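Local coordinates for salmonella typhimurium DB7155 bacteriophage DET7 tailspike (Bacteriophage, PDB 2V5I), which binds and probably hydrolyses the O-antigen of Salmonella lipopolysaccharide, serving as the receptor-binding tailspike of the phage, at residues T96-F101 with Q147-Q152; R165-N170 with K187-D192; G219-Y224 with G247-R252. One frame throughout, in Å; residues are numbered along the deposited sequence. Where two conformers were deposited one is given.

Contact 1. Residues T96-F101 with Q147-Q152; sequences TPWVIF and QNVKDQ
Pro97 meets Gln152 just before the short strand 98-99 begins: its CA lies 3.6 Å from Gln152 OE1, with CB close by, so the proline borders the amide oxygen without bonding to it. At Trp98 the backbone is gripped at both its N-H and its C=O by a single side-chain amide. The N-H of Trp98 N gives a bond of 2.9 Å to Gln152 OE1, in the carbonyl plane and on a lone pair, while Gln152 NE2 returns one of 2.9 Å to Trp98 O. The second is nearly straight, 172° at the hydrogen, and its acceptor lies in the amide plane. Gln152 reaches this far because its chain is extended beyond CG (chi2 -173°). The Trp98 side chain starts toward 147-152, its indole plane 44° from that of the amide, and Gln152 OE1 stands at the ring edge, 3.7 Å from Trp98 CD1. Val149, on helix 147-150, brings CG2 obliquely to the five-membered ring, 3.9 Å from Trp98 CG, an off-centre CH-pi contact. Asn148 ND2 lies farther off, beside Trp98 NE1. The other edge of strand 98-99 pairs with strand 121-122, where Val99 bonds to Lys121. Chemically, the glutamine amide supplies the donor and acceptor that a neighbouring strand's backbone would: both are used on one residue, which fixes the rotation of the amide and settles which end is oxygen.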
loop_
_atom_site.group_PDB
_atom_site.type_symbol
_atom_site.label_atom_id
_atom_site.label_comp_id
_atom_site.label_asym_id
_atom_site.label_seq_id
_atom_site.Cartn_x
_atom_site.Cartn_y
_atom_site.Cartn_z
ATOM N N THR A 96 25.828 15.475 -30.140
ATOM C CA THR A 96 25.105 16.194 -29.086
ATOM C C THR A 96 23.866 16.784 -29.807
ATOM O O THR A 96 24.008 17.684 -30.641
ATOM C CB THR A 96 25.956 17.316 -28.477
ATOM O OG1 THR A 96 27.081 16.756 -27.772
ATOM C CG2 THR A 96 25.182 18.153 -27.516
ATOM N N PRO A 97 22.686 16.224 -29.563
ATOM C CA PRO A 97 21.509 16.602 -30.336
ATOM C C PRO A 97 20.890 17.939 -29.889
ATOM O O PRO A 97 21.153 18.423 -28.784
ATOM C CB PRO A 97 20.533 15.447 -30.014
ATOM C CG PRO A 97 20.949 15.006 -28.719
ATOM C CD PRO A 97 22.375 15.207 -28.552
ATOM N N TRP A 98 20.033 18.544 -30.731
ATOM C CA TRP A 98 19.184 19.648 -30.341
ATOM C C TRP A 98 18.012 19.063 -29.531
ATOM O O TRP A 98 17.333 18.135 -29.976
ATOM C CB TRP A 98 18.608 20.364 -31.533
ATOM C CG TRP A 98 19.659 21.094 -32.328
ATOM C CD1 TRP A 98 20.294 20.640 -33.413
ATOM C CD2 TRP A 98 20.171 22.390 -32.049
ATOM N NE1 TRP A 98 21.215 21.605 -33.874
ATOM C CE2 TRP A 98 21.160 22.672 -33.037
ATOM C CE3 TRP A 98 19.922 23.333 -31.074
ATOM C CZ2 TRP A 98 21.871 23.858 -33.059
ATOM C CZ3 TRP A 98 20.668 24.542 -31.098
ATOM C CH2 TRP A 98 21.614 24.775 -32.078
ATOM N N VAL A 99 17.762 19.649 -28.376
ATOM C CA VAL A 99 16.667 19.183 -27.519
ATOM C C VAL A 99 15.773 20.335 -27.071
ATOM O O VAL A 99 16.207 21.479 -27.012
ATOM C CB VAL A 99 17.214 18.451 -26.267
ATOM C CG1 VAL A 99 17.968 17.258 -26.677
ATOM C CG2 VAL A 99 17.989 19.349 -25.351
ATOM N N ILE A 100 14.508 20.009 -26.758
ATOM C CA ILE A 100 13.632 20.913 -26.037
ATOM C C ILE A 100 13.576 20.548 -24.545
ATOM O O ILE A 100 14.023 19.462 -24.135
ATOM C CB ILE A 100 12.203 20.983 -26.637
ATOM C CG1 ILE A 100 11.553 19.606 -26.618
ATOM C CG2 ILE A 100 12.232 21.604 -28.016
ATOM C CD1 ILE A 100 10.050 19.603 -26.814
ATOM N N PHE A 101 13.177 21.546 -23.746
ATOM C CA PHE A 101 13.183 21.467 -22.305
ATOM C C PHE A 101 11.959 22.187 -21.743
ATOM O O PHE A 101 12.054 23.313 -21.222
ATOM C CB PHE A 101 14.488 22.047 -21.746
ATOM C CG PHE A 101 14.789 21.664 -20.343
ATOM C CD1 PHE A 101 15.405 20.454 -20.050
ATOM C CD2 PHE A 101 14.457 22.489 -19.290
ATOM C CE1 PHE A 101 15.725 20.112 -18.726
ATOM C CE2 PHE A 101 14.770 22.133 -17.962
ATOM C CZ PHE A 101 15.407 20.953 -17.700
ATOM N N GLN A 147 13.797 21.950 -40.193
ATOM C CA GLN A 147 13.664 20.574 -40.642
ATOM C C GLN A 147 14.767 19.651 -40.094
ATOM O O GLN A 147 14.516 18.500 -39.781
ATOM C CB GLN A 147 13.595 20.504 -42.172
ATOM C CG GLN A 147 13.073 19.183 -42.689
ATOM C CD GLN A 147 11.632 18.945 -42.255
ATOM O OE1 GLN A 147 10.775 19.831 -42.355
ATOM N NE2 GLN A 147 11.369 17.758 -41.728
ATOM N N ASN A 148 15.995 20.140 -39.989
ATOM C CA ASN A 148 17.069 19.257 -39.497
ATOM C C ASN A 148 16.863 18.842 -38.029
ATOM O O ASN A 148 17.370 17.807 -37.626
ATOM C CB ASN A 148 18.435 19.913 -39.651
ATOM C CG ASN A 148 18.571 21.147 -38.831
ATOM O OD1 ASN A 148 17.868 22.125 -39.074
ATOM N ND2 ASN A 148 19.473 21.111 -37.821
ATOM N N VAL A 149 16.220 19.692 -37.240
ATOM C CA VAL A 149 15.896 19.336 -35.840
ATOM C C VAL A 149 14.817 18.307 -35.874
ATOM O O VAL A 149 14.871 17.285 -35.195
ATOM C CB VAL A 149 15.506 20.559 -35.029
ATOM C CG1 VAL A 149 14.872 20.214 -33.675
ATOM C CG2 VAL A 149 16.692 21.478 -34.871
ATOM N N LYS A 150 13.812 18.550 -36.705
ATOM C CA LYS A 150 12.716 17.580 -36.818
ATOM C C LYS A 150 13.134 16.214 -37.358
ATOM O O LYS A 150 12.523 15.191 -37.021
ATOM C CB LYS A 150 11.565 18.251 -37.664
ATOM C CG LYS A 150 11.026 19.484 -36.969
ATOM C CD LYS A 150 9.702 20.094 -37.560
ATOM C CE LYS A 150 9.967 20.894 -38.785
ATOM N NZ LYS A 150 8.722 21.560 -39.295
ATOM N N ASP A 151 14.197 16.144 -38.145
ATOM C CA ASP A 151 14.661 14.895 -38.750
ATOM C C ASP A 151 15.667 14.116 -37.862
ATOM O O ASP A 151 16.053 12.988 -38.187
ATOM C CB ASP A 151 15.331 15.187 -40.093
ATOM C CG ASP A 151 14.344 15.609 -41.172
ATOM O OD1 ASP A 151 13.113 15.493 -40.973
ATOM O OD2 ASP A 151 14.834 16.048 -42.236
ATOM N N GLN A 152 16.078 14.696 -36.741
ATOM C CA GLN A 152 17.077 14.037 -35.850
ATOM C C GLN A 152 16.602 12.715 -35.359
ATOM O O GLN A 152 15.416 12.548 -35.097
ATOM C CB GLN A 152 17.280 14.873 -34.579
ATOM C CG GLN A 152 17.910 16.156 -34.775
ATOM C CD GLN A 152 18.193 16.789 -33.411
ATOM O OE1 GLN A 152 19.340 17.125 -33.116
ATOM N NE2 GLN A 152 17.154 16.902 -32.570
#

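Contact 2. Residues R165-N170 with K187-D192; sequences RVEIRN and KVIDSD
This is a parallel strand pair between successive rungs of the right-handed beta-helix that forms the body of P22-like tailspikes. Strands 167-169 and 187-189 run 12° apart, with Glu167 level with Lys187, Ile168 with Val188 and Arg169 with Ile189. Lys187 N bonds to Val166 O, Ile168 N to Lys187 O, Ile189 N to Ile168 O and Asn170 N to Ile189 O, the alternating ladder of a parallel sheet; the third is 2.8 Å from Ile189 N to Ile168 O. Ile168 and Val188 share the inner face, where Phe180 touches both. Glu167, Arg169, Lys187 and Ile189 line the other, from which Glu167, Arg169 and Lys187 meet the second subunit. There Arg169 approaches Glu167 side-on, its NE and NH2 both closing on OE1 and both keeping that oxygen in the guanidinium plane; the salt bridge measures 2.9 Å from Arg169 NE to Glu167 OE1. Lys187 carries its CD past Glu167 OE2 at 3.8 Å, but its NZ, turned aside by a bend at chi4 (60°), forms a salt bridge with Asp192 of the second subunit. By the same trimer symmetry, Asp192 of this chain receives Arg165 and Lys187 of the third subunit. Beyond the strands the chain turns a corner at Asp190, and Asn170 lies alongside that residue, amide and carboxylate planes 35° apart. Water closes this end: one molecule donates to Asn170 O at 2.8 Å and to Asp192 OD2 at 3.1 Å.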
loop_
_atom_site.group_PDB
_atom_site.type_symbol
_atom_site.label_atom_id
_atom_site.label_comp_id
_atom_site.label_asym_id
_atom_site.label_seq_id
_atom_site.Cartn_x
_atom_site.Cartn_y
_atom_site.Cartn_z
ATOM N N ARG A 165 17.775 -15.350 -20.945
ATOM C CA ARG A 165 18.381 -15.263 -19.599
ATOM C C ARG A 165 19.648 -14.423 -19.582
ATOM O O ARG A 165 20.703 -14.860 -19.062
ATOM C CB ARG A 165 18.679 -16.680 -19.041
ATOM C CG ARG A 165 17.525 -17.644 -19.088
ATOM C CD ARG A 165 16.886 -17.954 -17.757
ATOM N NE ARG A 165 15.822 -18.963 -17.957
ATOM C CZ ARG A 165 14.731 -19.132 -17.202
ATOM N NH1 ARG A 165 14.493 -18.376 -16.140
ATOM N NH2 ARG A 165 13.858 -20.080 -17.526
ATOM N N VAL A 166 19.613 -13.302 -20.257
ATOM C CA VAL A 166 20.695 -12.330 -20.206
ATOM C C VAL A 166 20.235 -11.236 -19.281
ATOM O O VAL A 166 19.088 -10.782 -19.379
ATOM C CB VAL A 166 21.070 -11.799 -21.572
ATOM C CG1 VAL A 166 22.047 -10.579 -21.492
ATOM C CG2 VAL A 166 21.616 -12.905 -22.428
ATOM N N GLU A 167 21.124 -10.835 -18.377
ATOM C CA GLU A 167 20.841 -9.732 -17.415
ATOM C C GLU A 167 21.785 -8.575 -17.645
ATOM O O GLU A 167 22.986 -8.796 -17.782
ATOM C CB GLU A 167 21.072 -10.198 -16.001
ATOM C CG GLU A 167 19.963 -11.077 -15.489
ATOM C CD GLU A 167 19.880 -11.080 -13.954
ATOM O OE1 GLU A 167 20.763 -10.495 -13.290
ATOM O OE2 GLU A 167 18.931 -11.691 -13.408
ATOM N N ILE A 168 21.239 -7.366 -17.629
ATOM C CA ILE A 168 22.034 -6.120 -17.628
ATOM C C ILE A 168 21.833 -5.512 -16.246
ATOM O O ILE A 168 20.694 -5.447 -15.771
ATOM C CB ILE A 168 21.498 -5.132 -18.696
ATOM C CG1 ILE A 168 21.806 -5.659 -20.091
ATOM C CG2 ILE A 168 22.130 -3.773 -18.483
ATOM C CD1 ILE A 168 21.340 -4.769 -21.216
ATOM N N ARG A 169 22.925 -5.203 -15.552
ATOM C CA ARG A 169 22.848 -4.679 -14.203
ATOM C C ARG A 169 23.488 -3.300 -14.126
ATOM O O ARG A 169 24.571 -3.085 -14.700
ATOM C CB ARG A 169 23.585 -5.618 -13.242
ATOM C CG ARG A 169 22.976 -7.039 -13.180
ATOM C CD ARG A 169 23.755 -7.959 -12.254
ATOM N NE ARG A 169 23.222 -9.325 -12.354
ATOM C CZ ARG A 169 23.882 -10.429 -11.995
ATOM N NH1 ARG A 169 25.117 -10.359 -11.499
ATOM N NH2 ARG A 169 23.296 -11.605 -12.150
ATOM N N ASN A 170 22.843 -2.368 -13.430
ATOM C CA ASN A 170 23.450 -1.016 -13.170
ATOM C C ASN A 170 23.837 -0.259 -14.443
ATOM O O ASN A 170 24.883 0.431 -14.511
ATOM C CB ASN A 170 24.637 -1.209 -12.212
ATOM C CG ASN A 170 24.234 -1.866 -10.916
ATOM O OD1 ASN A 170 23.462 -1.292 -10.146
ATOM N ND2 ASN A 170 24.747 -3.054 -10.651
ATOM N N LYS A 187 16.505 -9.537 -18.249
ATOM C CA LYS A 187 16.178 -8.537 -17.233
ATOM C C LYS A 187 17.123 -7.361 -17.267
ATOM O O LYS A 187 18.327 -7.557 -17.501
ATOM C CB LYS A 187 16.209 -9.194 -15.872
ATOM C CG LYS A 187 15.202 -10.351 -15.676
ATOM C CD LYS A 187 15.355 -11.023 -14.330
ATOM C CE LYS A 187 14.789 -12.492 -14.335
ATOM N NZ LYS A 187 15.405 -13.535 -15.328
ATOM N N VAL A 188 16.596 -6.168 -16.944
ATOM C CA VAL A 188 17.392 -4.978 -16.810
ATOM C C VAL A 188 17.187 -4.527 -15.371
ATOM O O VAL A 188 16.095 -4.148 -14.987
ATOM C CB VAL A 188 16.986 -3.880 -17.816
ATOM C CG1 VAL A 188 17.828 -2.623 -17.609
ATOM C CG2 VAL A 188 17.168 -4.426 -19.256
ATOM N N ILE A 189 18.247 -4.651 -14.561
ATOM C CA ILE A 189 18.174 -4.511 -13.139
ATOM C C ILE A 189 18.937 -3.264 -12.643
ATOM O O ILE A 189 20.076 -2.978 -13.091
ATOM C CB ILE A 189 18.789 -5.770 -12.443
ATOM C CG1 ILE A 189 17.993 -7.031 -12.811
ATOM C CG2 ILE A 189 18.883 -5.576 -10.949
ATOM C CD1 ILE A 189 18.824 -8.291 -12.666
ATOM N N ASP A 190 18.329 -2.530 -11.696
ATOM C CA ASP A 190 18.981 -1.401 -11.002
ATOM C C ASP A 190 19.645 -0.357 -11.914
ATOM O O ASP A 190 20.729 0.165 -11.620
ATOM C CB ASP A 190 19.996 -1.936 -9.983
ATOM C CG ASP A 190 19.339 -2.823 -8.917
ATOM O OD1 ASP A 190 18.126 -2.653 -8.636
ATOM O OD2 ASP A 190 20.050 -3.728 -8.387
ATOM N N SER A 191 18.890 0.041 -12.952
ATOM C CA SER A 191 19.374 1.090 -13.861
ATOM C C SER A 191 19.721 2.357 -13.121
ATOM O O SER A 191 19.016 2.792 -12.226
ATOM C CB SER A 191 18.304 1.382 -14.893
ATOM O OG SER A 191 18.091 0.190 -15.705
ATOM N N ASP A 192 20.831 2.950 -13.529
ATOM C CA ASP A 192 21.456 4.049 -12.829
ATOM C C ASP A 192 21.147 5.398 -13.467
ATOM O O ASP A 192 22.048 6.111 -13.937
ATOM C CB ASP A 192 22.954 3.809 -12.859
ATOM C CG ASP A 192 23.692 4.759 -11.974
ATOM O OD1 ASP A 192 23.050 5.357 -11.065
ATOM O OD2 ASP A 192 24.935 4.900 -12.174
HETATM O O HOH W 1 26.136 2.859 -14.154
HETATM O O HOH W 2 22.734 1.412 -10.104
#

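Contact 3. Residues G219-Y224 with G247-R252; sequences GGRVHY and GVTSWR
Gly247 starts the contact with its carbonyl, whose oxygen receives a CA-H...O contact of 3.1 Å from Gly219 CA. Val248 follows, laying CG2 against Gly219 O. At Thr249 the parallel ladder sets in: its N donates to Gly220 O, and its O accepts from Val222 N. OG1 of Thr249 donates to a water that itself donates to Gly220 O and Gly247 O, while CG2, anti to the backbone N, rests near Arg221 NH1. Ser250 faces the interior with Val222, its CB 4.0 Å from Val222 CG2. Trp251 bonds through its N to Val222 O and through its O to Tyr224 N. Its CG stands anti to the backbone N (chi1 179°), which carries the indole across to the rings of the first strand. There CE3 sits over the centre of the His223 ring, 3.6 Å from His223 CG, in an edge-to-face pair with planes at 68°. That imidazole is held in turn by Arg221, whose NE and NH2 both reach NE2, the shorter bond being 2.9 Å from Arg221 NH2 to His223 NE2; Arg221 NH2 also bonds to Ser240 of the third subunit. Tyr224 packs obliquely on the next ring atom, its CE2 3.6 Å from Trp251 CZ3. Arg252 runs extended beside the tyrosine and gives a bond of 3.0 Å from NH1 to Tyr224 OH, while its CD lies over one face of the indole. An in-register parallel ladder between successive rungs is the mark of a parallel beta-helix, here with an aromatic cluster of His223, Tyr224 and Trp251 at its end.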
loop_
_atom_site.group_PDB
_atom_site.type_symbol
_atom_site.label_atom_id
_atom_site.label_comp_id
_atom_site.label_asym_id
_atom_site.label_seq_id
_atom_site.Cartn_x
_atom_site.Cartn_y
_atom_site.Cartn_z
ATOM N N GLY A 219 13.868 -2.513 -10.443
ATOM C CA GLY A 219 14.610 -1.503 -9.744
ATOM C C GLY A 219 15.172 -0.395 -10.627
ATOM O O GLY A 219 15.019 -0.419 -11.850
ATOM N N GLY A 220 15.729 0.596 -9.978
ATOM C CA GLY A 220 16.473 1.623 -10.691
ATOM C C GLY A 220 15.572 2.678 -11.329
ATOM O O GLY A 220 14.417 2.812 -10.954
ATOM N N ARG A 221 16.187 3.520 -12.160
ATOM C CA ARG A 221 15.538 4.697 -12.702
ATOM C C ARG A 221 16.027 5.018 -14.099
ATOM O O ARG A 221 17.164 4.718 -14.479
ATOM C CB ARG A 221 15.975 5.936 -11.892
ATOM C CG ARG A 221 16.013 5.887 -10.441
ATOM C CD ARG A 221 16.876 7.046 -9.841
ATOM N NE ARG A 221 16.395 8.341 -10.302
ATOM C CZ ARG A 221 15.386 9.035 -9.768
ATOM N NH1 ARG A 221 14.661 8.532 -8.763
ATOM N NH2 ARG A 221 15.005 10.193 -10.320
ATOM N N VAL A 222 15.123 5.647 -14.849
ATOM C CA VAL A 222 15.402 6.232 -16.150
ATOM C C VAL A 222 14.882 7.678 -16.221
ATOM O O VAL A 222 13.936 8.016 -15.569
ATOM C CB VAL A 222 14.834 5.376 -17.289
ATOM C CG1 VAL A 222 15.439 3.967 -17.263
ATOM C CG2 VAL A 222 13.348 5.272 -17.253
ATOM N N HIS A 223 15.602 8.510 -16.994
ATOM C CA HIS A 223 15.344 9.964 -17.106
ATOM C C HIS A 223 15.240 10.413 -18.582
ATOM O O HIS A 223 15.974 9.901 -19.464
ATOM C CB HIS A 223 16.493 10.779 -16.514
ATOM C CG HIS A 223 16.637 10.719 -15.023
ATOM N ND1 HIS A 223 17.506 11.548 -14.357
ATOM C CD2 HIS A 223 16.016 9.966 -14.067
ATOM C CE1 HIS A 223 17.430 11.314 -13.051
ATOM N NE2 HIS A 223 16.518 10.375 -12.843
ATOM N N TYR A 224 14.319 11.348 -18.833
ATOM C CA TYR A 224 14.163 11.978 -20.150
ATOM C C TYR A 224 13.863 10.907 -21.234
ATOM O O TYR A 224 13.031 10.015 -20.979
ATOM C CB TYR A 224 15.398 12.886 -20.467
ATOM C CG TYR A 224 15.484 14.070 -19.530
ATOM C CD1 TYR A 224 14.558 15.055 -19.568
ATOM C CD2 TYR A 224 16.535 14.191 -18.590
ATOM C CE1 TYR A 224 14.624 16.172 -18.696
ATOM C CE2 TYR A 224 16.606 15.276 -17.740
ATOM C CZ TYR A 224 15.659 16.226 -17.769
ATOM O OH TYR A 224 15.707 17.305 -16.891
ATOM N N GLY A 247 9.422 -2.086 -9.165
ATOM C CA GLY A 247 10.364 -1.237 -8.458
ATOM C C GLY A 247 11.125 -0.194 -9.254
ATOM O O GLY A 247 12.217 0.232 -8.834
ATOM N N VAL A 248 10.547 0.265 -10.368
ATOM C CA VAL A 248 11.282 1.179 -11.275
ATOM C C VAL A 248 10.721 2.607 -11.193
ATOM O O VAL A 248 9.526 2.788 -11.040
ATOM C CB VAL A 248 11.138 0.685 -12.746
ATOM C CG1 VAL A 248 11.956 1.505 -13.704
ATOM C CG2 VAL A 248 11.537 -0.785 -12.863
ATOM N N THR A 249 11.568 3.622 -11.407
ATOM C CA THR A 249 11.086 4.992 -11.511
ATOM C C THR A 249 11.461 5.523 -12.882
ATOM O O THR A 249 12.565 5.273 -13.370
ATOM C CB THR A 249 11.746 5.883 -10.433
ATOM O OG1 THR A 249 11.380 5.415 -9.125
ATOM C CG2 THR A 249 11.358 7.365 -10.606
ATOM N N SER A 250 10.520 6.248 -13.519
ATOM C CA SER A 250 10.774 7.093 -14.680
ATOM C C SER A 250 10.488 8.533 -14.360
ATOM O O SER A 250 9.469 8.836 -13.792
ATOM C CB SER A 250 9.889 6.681 -15.875
ATOM O OG SER A 250 9.812 7.663 -16.922
ATOM N N TRP A 251 11.401 9.415 -14.760
ATOM C CA TRP A 251 11.245 10.878 -14.572
ATOM C C TRP A 251 11.407 11.619 -15.925
ATOM O O TRP A 251 12.363 11.367 -16.710
ATOM C CB TRP A 251 12.301 11.401 -13.623
ATOM C CG TRP A 251 12.277 12.907 -13.342
ATOM C CD1 TRP A 251 11.321 13.642 -12.722
ATOM C CD2 TRP A 251 13.338 13.800 -13.654
ATOM N NE1 TRP A 251 11.717 14.960 -12.622
ATOM C CE2 TRP A 251 12.974 15.070 -13.165
ATOM C CE3 TRP A 251 14.587 13.624 -14.238
ATOM C CZ2 TRP A 251 13.822 16.183 -13.290
ATOM C CZ3 TRP A 251 15.433 14.722 -14.367
ATOM C CH2 TRP A 251 15.045 15.983 -13.856
ATOM N N ARG A 252 10.462 12.502 -16.199
ATOM C CA ARG A 252 10.431 13.381 -17.382
ATOM C C ARG A 252 10.550 12.643 -18.726
ATOM O O ARG A 252 11.179 13.105 -19.670
ATOM C CB ARG A 252 11.499 14.478 -17.255
ATOM C CG ARG A 252 11.150 15.548 -16.228
ATOM C CD ARG A 252 12.172 16.676 -16.192
ATOM N NE ARG A 252 11.743 17.699 -15.212
ATOM C CZ ARG A 252 12.443 18.787 -14.937
ATOM N NH1 ARG A 252 13.585 19.015 -15.535
ATOM N NH2 ARG A 252 11.994 19.652 -14.032
HETATM O O HOH W 3 13.188 3.260 -8.438
HETATM O O HOH W 4 12.037 8.655 -18.384
#

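How the contacts relate
From the N terminus the chain first leaves the beta-helix after strand 85-92 on a long excursion, and contact 1 closes a loop of 45 residues that carries the short helices 113-117, 132-137 and 141-144. The chain then returns to the coil, where contact 2 joins neighbouring rungs across 16 residues and contact 3 does so across 22. The three loops follow in series; none encloses or crosses another. Contacts 2 and 3 share one face, strand 187-196 pairing with strand 220-224, and Ser191 O lies 2.9 Å from Arg221 N in a probable hydrogen bond. Contact 1 reaches contact 3 through Phe101, which packs on Tyr224 and Arg252, fastening the excursion to the beta-helix body.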